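Nisin biosynthesis protein NisC (Lactococcus lactis subsp. lactis, PDB 2G0D) cyclises the dehydrated nisin precursor, forming the thioether (lanthionine-type) rings of this lantibiotic at a zinc-containing active site. Local coordinates at residues 14-19 with 61-66; 44-49 with 391-396; 90-95 with 104-109; 283-288 with 331-336. All blocks are in the same frame, centred on the assembly; numbering follows the deposited sequence.

Interaction 1 (14-19 with 61-66); sequences QWDERT and DNYIEY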
# COMPACT_ATOMS: atom_id res chain seq x y z
N GLN A 14 2.66 -24.97 -6.49
CA GLN A 14 2.97 -24.76 -5.09
C GLN A 14 1.68 -24.58 -4.27
O GLN A 14 1.52 -25.17 -3.18
CB GLN A 14 3.90 -23.55 -4.92
CG GLN A 14 5.29 -23.79 -5.54
CD GLN A 14 6.26 -22.62 -5.34
OE1 GLN A 14 6.56 -22.24 -4.20
NE2 GLN A 14 6.75 -22.07 -6.45
N TRP A 15 0.75 -23.81 -4.81
CA TRP A 15 -0.48 -23.54 -4.10
C TRP A 15 -1.52 -24.65 -4.19
O TRP A 15 -2.32 -24.80 -3.29
CB TRP A 15 -1.04 -22.16 -4.45
CG TRP A 15 -0.26 -21.10 -3.76
CD1 TRP A 15 0.74 -20.34 -4.30
CD2 TRP A 15 -0.35 -20.74 -2.38
NE1 TRP A 15 1.26 -19.50 -3.34
CE2 TRP A 15 0.60 -19.72 -2.15
CE3 TRP A 15 -1.16 -21.17 -1.31
CZ2 TRP A 15 0.77 -19.12 -0.89
CZ3 TRP A 15 -0.99 -20.57 -0.06
CH2 TRP A 15 -0.04 -19.55 0.14
N ASP A 16 -1.50 -25.42 -5.28
CA ASP A 16 -2.32 -26.63 -5.35
C ASP A 16 -1.93 -27.65 -4.26
O ASP A 16 -2.80 -28.27 -3.64
CB ASP A 16 -2.26 -27.26 -6.74
CG ASP A 16 -3.08 -26.49 -7.76
OD1 ASP A 16 -3.73 -25.49 -7.38
OD2 ASP A 16 -3.10 -26.88 -8.95
N GLU A 17 -0.63 -27.78 -4.01
CA GLU A 17 -0.10 -28.66 -2.97
C GLU A 17 -0.44 -28.16 -1.56
O GLU A 17 -0.92 -28.93 -0.72
CB GLU A 17 1.41 -28.85 -3.16
CG GLU A 17 2.06 -29.90 -2.24
CD GLU A 17 1.35 -31.27 -2.25
OE1 GLU A 17 0.63 -31.59 -3.22
OE2 GLU A 17 1.51 -32.01 -1.27
N ARG A 18 -0.19 -26.87 -1.33
CA ARG A 18 -0.47 -26.24 -0.03
C ARG A 18 -1.93 -26.32 0.39
O ARG A 18 -2.21 -26.55 1.56
CB ARG A 18 0.00 -24.78 -0.02
CG ARG A 18 1.48 -24.60 0.32
CD ARG A 18 1.89 -23.13 0.42
NE ARG A 18 1.51 -22.52 1.69
CZ ARG A 18 2.06 -21.42 2.21
NH1 ARG A 18 3.04 -20.78 1.56
NH2 ARG A 18 1.62 -20.95 3.38
N THR A 19 -2.85 -26.11 -0.55
CA THR A 19 -4.29 -26.19 -0.27
C THR A 19 -4.80 -27.63 -0.07
O THR A 19 -5.81 -27.86 0.61
CB THR A 19 -5.12 -25.50 -1.36
OG1 THR A 19 -4.74 -25.99 -2.65
CG2 THR A 19 -4.92 -23.98 -1.29
N ASP A 61 -11.11 -19.89 -8.39
CA ASP A 61 -12.32 -20.36 -7.72
C ASP A 61 -12.00 -21.45 -6.71
O ASP A 61 -12.58 -21.47 -5.63
CB ASP A 61 -13.38 -20.78 -8.74
CG ASP A 61 -14.00 -19.58 -9.47
OD1 ASP A 61 -14.16 -18.51 -8.86
OD2 ASP A 61 -14.33 -19.72 -10.67
N ASN A 62 -11.04 -22.32 -7.04
CA ASN A 62 -10.51 -23.27 -6.08
C ASN A 62 -10.00 -22.57 -4.83
O ASN A 62 -10.35 -22.94 -3.71
CB ASN A 62 -9.38 -24.10 -6.71
CG ASN A 62 -9.89 -25.15 -7.67
OD1 ASN A 62 -11.10 -25.44 -7.70
ND2 ASN A 62 -8.99 -25.73 -8.47
N TYR A 63 -9.15 -21.56 -5.04
CA TYR A 63 -8.51 -20.88 -3.93
C TYR A 63 -9.54 -20.07 -3.13
O TYR A 63 -9.41 -19.95 -1.92
CB TYR A 63 -7.36 -19.98 -4.43
CG TYR A 63 -6.25 -20.70 -5.18
CD1 TYR A 63 -6.03 -22.08 -5.00
CD2 TYR A 63 -5.41 -20.01 -6.05
CE1 TYR A 63 -5.00 -22.74 -5.67
CE2 TYR A 63 -4.38 -20.65 -6.72
CZ TYR A 63 -4.18 -22.02 -6.53
OH TYR A 63 -3.17 -22.66 -7.21
N ILE A 64 -10.55 -19.53 -3.82
CA ILE A 64 -11.63 -18.82 -3.15
C ILE A 64 -12.46 -19.78 -2.27
O ILE A 64 -12.68 -19.51 -1.08
CB ILE A 64 -12.55 -18.06 -4.14
CG1 ILE A 64 -11.83 -16.85 -4.75
CG2 ILE A 64 -13.80 -17.57 -3.45
CD1 ILE A 64 -12.49 -16.32 -5.98
N GLU A 65 -12.91 -20.89 -2.84
CA GLU A 65 -13.63 -21.87 -2.04
C GLU A 65 -12.78 -22.34 -0.86
O GLU A 65 -13.27 -22.45 0.27
CB GLU A 65 -14.17 -23.03 -2.88
CG GLU A 65 -15.48 -22.69 -3.65
CD GLU A 65 -16.58 -22.02 -2.79
OE1 GLU A 65 -17.33 -22.74 -2.06
OE2 GLU A 65 -16.70 -20.76 -2.86
N TYR A 66 -11.49 -22.56 -1.11
CA TYR A 66 -10.57 -22.91 -0.04
C TYR A 66 -10.50 -21.81 1.02
O TYR A 66 -10.41 -22.11 2.20
CB TYR A 66 -9.18 -23.20 -0.59
CG TYR A 66 -8.14 -23.56 0.44
CD1 TYR A 66 -7.95 -24.88 0.82
CD2 TYR A 66 -7.34 -22.57 1.02
CE1 TYR A 66 -6.99 -25.23 1.77
CE2 TYR A 66 -6.36 -22.89 1.95
CZ TYR A 66 -6.19 -24.24 2.33
OH TYR A 66 -5.23 -24.60 3.26
O HOH W 1 -6.40 -25.58 -7.57
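Tyr63 and Tyr66 reach out from helix 53-74 one turn apart and take hold of Asp16 and Thr19 on helix 3-20. The methyl CG2 of Thr19 sits squarely over one face of the Tyr66 ring, 3.5 Å from its centroid and 6° off the normal, a well-centred CH-pi contact. Tyr66 makes this possible by swinging CG away from its own backbone N (chi1 179°), which carries the ring out across the groove, and CB of Thr19 lies 3.6 Å from Tyr66 CD1 over the same face. The hydroxyl of Thr19 turns back into its own helix, Thr19 OG1 lying 2.8 Å from Trp15 O.

Tyr63 works differently, through its hydroxyl end. Tyr63 OH donates to Asp16 OD1 at 2.9 Å, meeting that oxygen from above the carboxylate plane, with ring and carboxylate turned 63° apart. Trp15 CB lies 3.5 Å from Tyr63 OH. A water donates to Asp16 OD1 at 2.7 Å and accepts from Asn62 ND2, so this one oxygen is tied to helix 53-74 twice. Asp16 OD2 is engaged by Lys59 in a salt bridge, while the hydroxyl of Tyr66 bonds to Lys70.

The segments run roughly parallel, their axes 11.2 Å apart at closest approach. At that spacing backbones stay well separated and two long aromatic side chains bridge the gap; the charge on Asp16, shared among a phenol, a water and a lysine, is probably well stabilised at this partly buried seam.

Interaction 2 (44-49 with 391-396); sequences LAELKN and NFTYWR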
# COMPACT_ATOMS: atom_id res chain seq x y z
N LEU A 44 -3.14 -14.11 -10.91
CA LEU A 44 -3.76 -15.00 -11.90
C LEU A 44 -4.90 -14.30 -12.62
O LEU A 44 -5.10 -14.50 -13.82
CB LEU A 44 -4.30 -16.27 -11.22
CG LEU A 44 -3.35 -17.38 -10.75
CD1 LEU A 44 -4.12 -18.48 -10.01
CD2 LEU A 44 -2.57 -17.98 -11.89
N ALA A 45 -5.64 -13.47 -11.87
CA ALA A 45 -6.81 -12.78 -12.39
C ALA A 45 -6.42 -11.77 -13.44
O ALA A 45 -7.14 -11.56 -14.40
CB ALA A 45 -7.58 -12.11 -11.26
N GLU A 46 -5.25 -11.17 -13.25
CA GLU A 46 -4.68 -10.24 -14.21
C GLU A 46 -4.17 -10.88 -15.49
O GLU A 46 -3.65 -10.19 -16.37
CB GLU A 46 -3.53 -9.48 -13.56
CG GLU A 46 -3.97 -8.38 -12.65
CD GLU A 46 -4.83 -7.31 -13.33
OE1 GLU A 46 -5.00 -7.36 -14.57
OE2 GLU A 46 -5.34 -6.43 -12.58
N LEU A 47 -4.29 -12.19 -15.60
CA LEU A 47 -3.77 -12.91 -16.75
C LEU A 47 -4.90 -13.38 -17.66
O LEU A 47 -4.69 -14.25 -18.50
CB LEU A 47 -2.93 -14.10 -16.29
CG LEU A 47 -1.68 -13.81 -15.45
CD1 LEU A 47 -0.98 -15.13 -15.14
CD2 LEU A 47 -0.75 -12.88 -16.21
N LYS A 48 -6.07 -12.76 -17.50
CA LYS A 48 -7.30 -13.15 -18.19
C LYS A 48 -7.19 -13.12 -19.73
O LYS A 48 -7.77 -13.98 -20.41
CB LYS A 48 -8.50 -12.32 -17.71
CG LYS A 48 -9.80 -12.67 -18.42
CD LYS A 48 -11.03 -12.11 -17.73
CE LYS A 48 -12.29 -12.55 -18.52
NZ LYS A 48 -13.59 -12.16 -17.89
N ASN A 49 -6.46 -12.14 -20.27
CA ASN A 49 -6.22 -12.13 -21.71
C ASN A 49 -5.44 -13.35 -22.19
O ASN A 49 -5.56 -13.70 -23.37
CB ASN A 49 -5.54 -10.83 -22.18
CG ASN A 49 -4.18 -10.63 -21.57
OD1 ASN A 49 -4.04 -10.58 -20.35
ND2 ASN A 49 -3.15 -10.52 -22.42
N ASN A 391 -6.10 -3.38 -16.45
CA ASN A 391 -6.16 -4.05 -15.15
C ASN A 391 -7.51 -4.67 -14.96
O ASN A 391 -8.52 -3.95 -14.90
CB ASN A 391 -5.87 -3.09 -13.97
CG ASN A 391 -4.40 -2.79 -13.83
OD1 ASN A 391 -3.87 -2.86 -12.73
ND2 ASN A 391 -3.73 -2.49 -14.94
N PHE A 392 -7.52 -5.99 -14.88
CA PHE A 392 -8.73 -6.74 -14.60
C PHE A 392 -9.11 -6.65 -13.10
O PHE A 392 -10.28 -6.85 -12.76
CB PHE A 392 -8.53 -8.20 -15.01
CG PHE A 392 -8.27 -8.38 -16.49
CD1 PHE A 392 -9.31 -8.26 -17.41
CD2 PHE A 392 -6.98 -8.65 -16.95
CE1 PHE A 392 -9.07 -8.41 -18.79
CE2 PHE A 392 -6.72 -8.82 -18.31
CZ PHE A 392 -7.77 -8.69 -19.24
N THR A 393 -8.14 -6.31 -12.24
CA THR A 393 -8.35 -6.35 -10.79
C THR A 393 -8.06 -4.99 -10.18
O THR A 393 -7.55 -4.11 -10.87
CB THR A 393 -7.38 -7.36 -10.09
OG1 THR A 393 -6.03 -6.86 -10.14
CG2 THR A 393 -7.43 -8.75 -10.74
N TYR A 394 -8.31 -4.86 -8.87
CA TYR A 394 -7.93 -3.65 -8.15
C TYR A 394 -6.65 -3.79 -7.35
O TYR A 394 -6.48 -3.13 -6.32
CB TYR A 394 -9.10 -3.15 -7.25
CG TYR A 394 -10.36 -2.80 -8.02
CD1 TYR A 394 -10.59 -1.50 -8.46
CD2 TYR A 394 -11.29 -3.78 -8.32
CE1 TYR A 394 -11.75 -1.18 -9.20
CE2 TYR A 394 -12.45 -3.49 -9.07
CZ TYR A 394 -12.67 -2.19 -9.49
OH TYR A 394 -13.84 -1.92 -10.19
N TRP A 395 -5.73 -4.64 -7.80
CA TRP A 395 -4.50 -4.92 -7.03
C TRP A 395 -3.72 -3.67 -6.63
O TRP A 395 -3.14 -3.62 -5.53
CB TRP A 395 -3.55 -5.89 -7.76
CG TRP A 395 -2.84 -5.33 -8.99
CD1 TRP A 395 -3.38 -5.18 -10.25
CD2 TRP A 395 -1.46 -4.93 -9.09
NE1 TRP A 395 -2.42 -4.71 -11.11
CE2 TRP A 395 -1.24 -4.54 -10.44
CE3 TRP A 395 -0.39 -4.86 -8.18
CZ2 TRP A 395 0.01 -4.08 -10.90
CZ3 TRP A 395 0.85 -4.41 -8.64
CH2 TRP A 395 1.04 -4.02 -9.98
N ARG A 396 -3.69 -2.68 -7.52
CA ARG A 396 -2.95 -1.42 -7.29
C ARG A 396 -3.38 -0.61 -6.08
O ARG A 396 -2.58 0.15 -5.51
CB ARG A 396 -3.01 -0.52 -8.55
CG ARG A 396 -1.99 -0.91 -9.60
CD ARG A 396 -2.24 -0.20 -10.97
NE ARG A 396 -1.23 -0.62 -11.96
CZ ARG A 396 -1.30 -0.47 -13.28
NH1 ARG A 396 -0.29 -0.94 -14.03
NH2 ARG A 396 -2.36 0.12 -13.88
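Glu46 leaves its backbone with CG beside the N (chi1 -78°) and bends again at chi2 (-59°), which brings its carboxylate down onto the chain at Phe392 and Thr393. Thr393 answers with OG1 held between its own N and carbonyl carbon, facing that carboxylate.

Three hydrogen bonds result. Phe392 N donates to Glu46 OE1 on the syn side at 2.9 Å and is fairly straight (158°). Glu46 OE2 is gripped twice from one face of its plane: Thr393 OG1 comes in on the anti side at 2.6 Å, and Thr393 N stands higher above the plane at 2.8 Å. The edge of the Trp395 ring closes on the same oxygen, Trp395 CD1 being 3.3 Å from Glu46 OE2. Lys385 adds a salt bridge to OE1, so the buried negative charge is probably well compensated.

Ring and methyl contacts flank this knot. CB of Lys48 stands over the centre of the Phe392 ring, 3.8 Å from its centroid, a CH-pi contact, while Asn49 OD1 approaches that ring's edge. Ala45 CB presses tightly on Thr393 CG2 at 3.4 Å.

Thr393 OG1 also accepts from Trp395 N at 3.2 Å, making an ST turn, and Ala45 to Lys48 form a type I beta turn just where helix 37-45 ends. A glutamate clasping two successive backbone N-H groups thus fastens the turn after an early helix to the loop following helix 376-387, joining chain regions some 340 residues apart within the alpha-toroid fold.

Interaction 3 (90-95 with 104-109); sequences LSILHL and NLLDSL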
# COMPACT_ATOMS: atom_id res chain seq x y z
N LEU A 90 -10.43 -7.24 -1.45
CA LEU A 90 -9.78 -6.62 -2.61
C LEU A 90 -9.45 -7.65 -3.68
O LEU A 90 -9.65 -7.39 -4.89
CB LEU A 90 -8.48 -5.87 -2.21
CG LEU A 90 -7.79 -5.06 -3.33
CD1 LEU A 90 -8.63 -3.86 -3.70
CD2 LEU A 90 -6.41 -4.65 -2.90
N SER A 91 -8.95 -8.82 -3.26
CA SER A 91 -8.48 -9.84 -4.20
C SER A 91 -9.61 -10.41 -5.11
O SER A 91 -9.33 -10.93 -6.22
CB SER A 91 -7.71 -10.95 -3.48
OG SER A 91 -8.56 -11.84 -2.75
N ILE A 92 -10.87 -10.29 -4.66
CA ILE A 92 -12.01 -10.79 -5.45
C ILE A 92 -13.01 -9.71 -5.88
O ILE A 92 -14.02 -10.00 -6.52
CB ILE A 92 -12.77 -11.94 -4.71
CG1 ILE A 92 -13.51 -11.39 -3.47
CG2 ILE A 92 -11.82 -13.09 -4.32
CD1 ILE A 92 -14.31 -12.45 -2.70
N LEU A 93 -12.74 -8.47 -5.52
CA LEU A 93 -13.69 -7.37 -5.77
C LEU A 93 -14.19 -7.30 -7.23
O LEU A 93 -15.38 -7.10 -7.47
CB LEU A 93 -13.10 -6.02 -5.32
CG LEU A 93 -14.02 -4.81 -5.48
CD1 LEU A 93 -15.32 -4.97 -4.70
CD2 LEU A 93 -13.32 -3.55 -5.06
N HIS A 94 -13.28 -7.48 -8.20
CA HIS A 94 -13.63 -7.44 -9.65
C HIS A 94 -14.62 -8.53 -10.10
O HIS A 94 -15.20 -8.44 -11.18
CB HIS A 94 -12.38 -7.60 -10.49
CG HIS A 94 -11.70 -8.91 -10.27
ND1 HIS A 94 -10.98 -9.18 -9.13
CD2 HIS A 94 -11.65 -10.02 -11.04
CE1 HIS A 94 -10.51 -10.41 -9.20
NE2 HIS A 94 -10.91 -10.95 -10.34
N LEU A 95 -14.84 -9.52 -9.25
CA LEU A 95 -15.74 -10.62 -9.54
C LEU A 95 -17.16 -10.41 -8.99
O LEU A 95 -18.05 -11.23 -9.24
CB LEU A 95 -15.16 -11.90 -8.99
CG LEU A 95 -13.87 -12.45 -9.65
CD1 LEU A 95 -13.24 -13.55 -8.80
CD2 LEU A 95 -14.16 -12.97 -11.05
N ASN A 104 -22.04 -12.37 -2.43
CA ASN A 104 -22.39 -12.83 -1.08
C ASN A 104 -21.18 -12.81 -0.17
O ASN A 104 -21.25 -12.30 0.94
CB ASN A 104 -23.01 -14.23 -1.10
CG ASN A 104 -24.48 -14.22 -1.51
OD1 ASN A 104 -25.11 -13.16 -1.64
ND2 ASN A 104 -25.04 -15.41 -1.73
N LEU A 105 -20.05 -13.33 -0.65
CA LEU A 105 -18.80 -13.30 0.09
C LEU A 105 -18.33 -11.87 0.38
O LEU A 105 -17.93 -11.57 1.50
CB LEU A 105 -17.71 -14.10 -0.64
CG LEU A 105 -16.34 -14.23 0.04
CD1 LEU A 105 -16.46 -14.77 1.51
CD2 LEU A 105 -15.41 -15.12 -0.78
N LEU A 106 -18.37 -11.00 -0.62
CA LEU A 106 -17.91 -9.61 -0.45
C LEU A 106 -18.76 -8.85 0.60
O LEU A 106 -18.21 -8.12 1.42
CB LEU A 106 -17.90 -8.86 -1.80
CG LEU A 106 -16.72 -9.23 -2.73
CD1 LEU A 106 -16.98 -8.86 -4.20
CD2 LEU A 106 -15.44 -8.54 -2.25
N ASP A 107 -20.08 -9.04 0.56
CA ASP A 107 -21.00 -8.44 1.55
C ASP A 107 -20.69 -8.85 2.98
O ASP A 107 -20.67 -8.00 3.87
CB ASP A 107 -22.47 -8.78 1.21
CG ASP A 107 -22.98 -8.04 -0.01
OD1 ASP A 107 -22.33 -7.05 -0.44
OD2 ASP A 107 -24.03 -8.44 -0.55
N SER A 108 -20.43 -10.14 3.19
CA SER A 108 -19.98 -10.66 4.49
C SER A 108 -18.69 -10.01 4.93
O SER A 108 -18.56 -9.56 6.08
CB SER A 108 -19.74 -12.16 4.41
OG SER A 108 -20.91 -12.80 3.97
N LEU A 109 -17.72 -9.98 4.03
CA LEU A 109 -16.44 -9.34 4.32
C LEU A 109 -16.62 -7.88 4.71
O LEU A 109 -16.07 -7.44 5.70
CB LEU A 109 -15.46 -9.50 3.14
CG LEU A 109 -14.98 -10.93 2.91
CD1 LEU A 109 -14.38 -11.08 1.53
CD2 LEU A 109 -13.99 -11.37 3.99
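Ile92 pushes its delta methyl in among three leucines of helix 100-122. Ile92 CD1 is 3.5 Å from Leu105 CD2, a tight carbon contact made where the two side chains meet at about a right angle. Closer to the backbone, Ile92 CG1 lies 3.7 Å from Leu106 CD2, and here the side chains slide past each other in opposite directions. At the tip, Ile92 CD1 ends 4.4 Å from Leu109 CD1. Having CG1 between the backbone N and carbonyl carbon (chi1 69°) with an extended chi2 is what sends this arm straight across the gap.

Leu106 meets the other segment with both branches: CD2 lies against Ile92, and Leu106 CD1 rests 3.9 Å from Leu93 CA and 4.3 Å from Leu93 CD1. No hydrogen bond crosses the contact, which is plain aliphatic packing.

Along the chain, helices 85-92 and 100-122 are consecutive, so Ile92 and the leucines pack together the two arms of a helical hairpin. Ile64 of helix 53-74 packs on both Ile92 and Leu105 and seals the junction, Ala89 covers Leu106 from within helix 85-92, and Leu149 lies against Leu93 from a loop.

Interaction 4 (283-288 with 331-336); sequences GISLLY and IEICSL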
# COMPACT_ATOMS: atom_id res chain seq x y z
N GLY A 283 7.80 6.27 -2.14
CA GLY A 283 6.48 6.32 -1.49
C GLY A 283 6.06 7.72 -1.09
O GLY A 283 4.91 8.10 -1.24
N ILE A 284 7.01 8.49 -0.55
CA ILE A 284 6.77 9.89 -0.19
C ILE A 284 6.33 10.71 -1.41
O ILE A 284 5.49 11.60 -1.28
CB ILE A 284 8.01 10.50 0.54
CG1 ILE A 284 8.15 9.89 1.94
CG2 ILE A 284 7.95 12.04 0.57
CD1 ILE A 284 9.57 9.97 2.50
N SER A 285 6.84 10.40 -2.61
CA SER A 285 6.45 11.14 -3.82
C SER A 285 4.95 11.02 -4.10
O SER A 285 4.37 11.91 -4.71
CB SER A 285 7.24 10.70 -5.06
OG SER A 285 6.86 9.41 -5.54
N LEU A 286 4.34 9.92 -3.68
CA LEU A 286 2.88 9.73 -3.82
C LEU A 286 2.09 10.76 -3.00
O LEU A 286 1.11 11.32 -3.47
CB LEU A 286 2.47 8.28 -3.46
CG LEU A 286 2.98 7.17 -4.41
CD1 LEU A 286 2.69 5.74 -3.87
CD2 LEU A 286 2.37 7.36 -5.75
N LEU A 287 2.53 11.02 -1.78
CA LEU A 287 1.92 12.09 -0.97
C LEU A 287 1.89 13.42 -1.74
O LEU A 287 0.87 14.09 -1.76
CB LEU A 287 2.68 12.28 0.36
CG LEU A 287 2.23 13.49 1.21
CD1 LEU A 287 0.79 13.32 1.74
CD2 LEU A 287 3.20 13.72 2.36
N TYR A 288 2.99 13.79 -2.37
CA TYR A 288 3.08 15.10 -3.00
C TYR A 288 2.23 15.11 -4.27
O TYR A 288 1.59 16.11 -4.62
CB TYR A 288 4.55 15.43 -3.31
CG TYR A 288 5.36 15.97 -2.13
CD1 TYR A 288 5.55 17.35 -1.98
CD2 TYR A 288 5.93 15.12 -1.18
CE1 TYR A 288 6.28 17.89 -0.91
CE2 TYR A 288 6.68 15.64 -0.10
CZ TYR A 288 6.86 17.03 0.02
OH TYR A 288 7.59 17.58 1.06
N ILE A 331 9.32 0.97 -9.90
CA ILE A 331 8.83 0.93 -11.26
C ILE A 331 7.30 1.14 -11.34
O ILE A 331 6.81 1.92 -12.16
CB ILE A 331 9.33 -0.38 -11.97
CG1 ILE A 331 10.84 -0.30 -12.23
CG2 ILE A 331 8.60 -0.65 -13.30
CD1 ILE A 331 11.31 0.81 -13.25
N GLU A 332 6.55 0.47 -10.49
CA GLU A 332 5.11 0.60 -10.52
C GLU A 332 4.60 1.99 -10.14
O GLU A 332 3.54 2.44 -10.63
CB GLU A 332 4.43 -0.48 -9.65
CG GLU A 332 2.93 -0.55 -9.96
CD GLU A 332 2.62 -1.17 -11.32
OE1 GLU A 332 3.51 -1.87 -11.86
OE2 GLU A 332 1.49 -1.00 -11.86
N ILE A 333 5.32 2.62 -9.21
CA ILE A 333 5.08 4.02 -8.90
C ILE A 333 5.32 4.94 -10.11
O ILE A 333 4.50 5.83 -10.38
CB ILE A 333 5.92 4.47 -7.69
CG1 ILE A 333 5.50 3.70 -6.44
CG2 ILE A 333 5.73 5.98 -7.47
CD1 ILE A 333 6.58 3.63 -5.35
N CYS A 334 6.44 4.74 -10.83
CA CYS A 334 6.69 5.50 -12.06
C CYS A 334 5.58 5.29 -13.08
O CYS A 334 5.20 6.21 -13.80
CB CYS A 334 8.00 5.07 -12.72
SG CYS A 334 9.49 5.39 -11.74
N SER A 335 5.07 4.07 -13.16
CA SER A 335 4.06 3.76 -14.13
C SER A 335 2.75 4.51 -13.76
O SER A 335 2.00 4.98 -14.64
CB SER A 335 3.86 2.25 -14.19
OG SER A 335 2.90 1.93 -15.17
N LEU A 336 2.49 4.61 -12.46
CA LEU A 336 1.37 5.40 -11.98
C LEU A 336 1.52 6.91 -12.27
O LEU A 336 0.59 7.52 -12.78
CB LEU A 336 1.04 5.15 -10.50
CG LEU A 336 -0.05 6.16 -10.17
CD1 LEU A 336 -1.47 5.61 -10.36
CD2 LEU A 336 0.14 6.83 -8.84
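Apolar contacts carry nearly all of this junction, with Leu286 on one helix facing Ile333 and Leu336 on the other. A single methyl of Leu286 does the work: Leu286 CD2 lies 3.8 Å from Leu336 CD2 and 4.0 Å from Ile333 CG2, touching residues almost one turn apart on helix 327-341. Ile333 spreads its branches in return. With CG2 anti to the backbone N, that methyl is sent to Leu286, while Ile333 CD1 at the end of the other branch comes to 4.3 Å from Gly283 N.

Polar atoms contribute only loose contact. Ser285 OG lies 4.1 Å from Ile333 CG2, and its hydrogen bond goes to Pro282 O in its own helix; no hydrogen bond joins the two segments.

The backbone geometry fits such light packing. The short axes stay 10.7 Å apart and run nearly parallel, at 19°, so the helices lie side by side. Helix 298-314 comes between them in the chain and backs onto both, Leu308 touching Ser285 and Met312 touching Cys334. Helix 226-242 covers the far flank of segment 283-288, and helix 347-355 packs on segment 331-336. The zinc ligands Cys278, Cys324 and His325 lie just ahead of the two helices in the sequence, and Gly283 lies near the metal site.

Interaction 1 is the most peripheral, its centre about 25 Å from the centre of the chain, and mixes tyrosine, carboxylate and water; interaction 4, its centre at about 11 Å, is fully buried and almost purely aliphatic, across the chain's centre from it. Interaction 3 is also buried and apolar, but joins consecutive helices. Interaction 2 differs in kind, with a buried carboxylate binding loop backbone. Helix 53-74 serves both interactions 1 and 3, Ile64 also packing on Leu95. Interaction 2 touches all three others: Leu44 meets Tyr63, His94 packs on Ala45 and Thr393, and Arg396 NE forms a 2.7 Å salt bridge to Glu332 OE2. The loop it closes contains interactions 3 and 4.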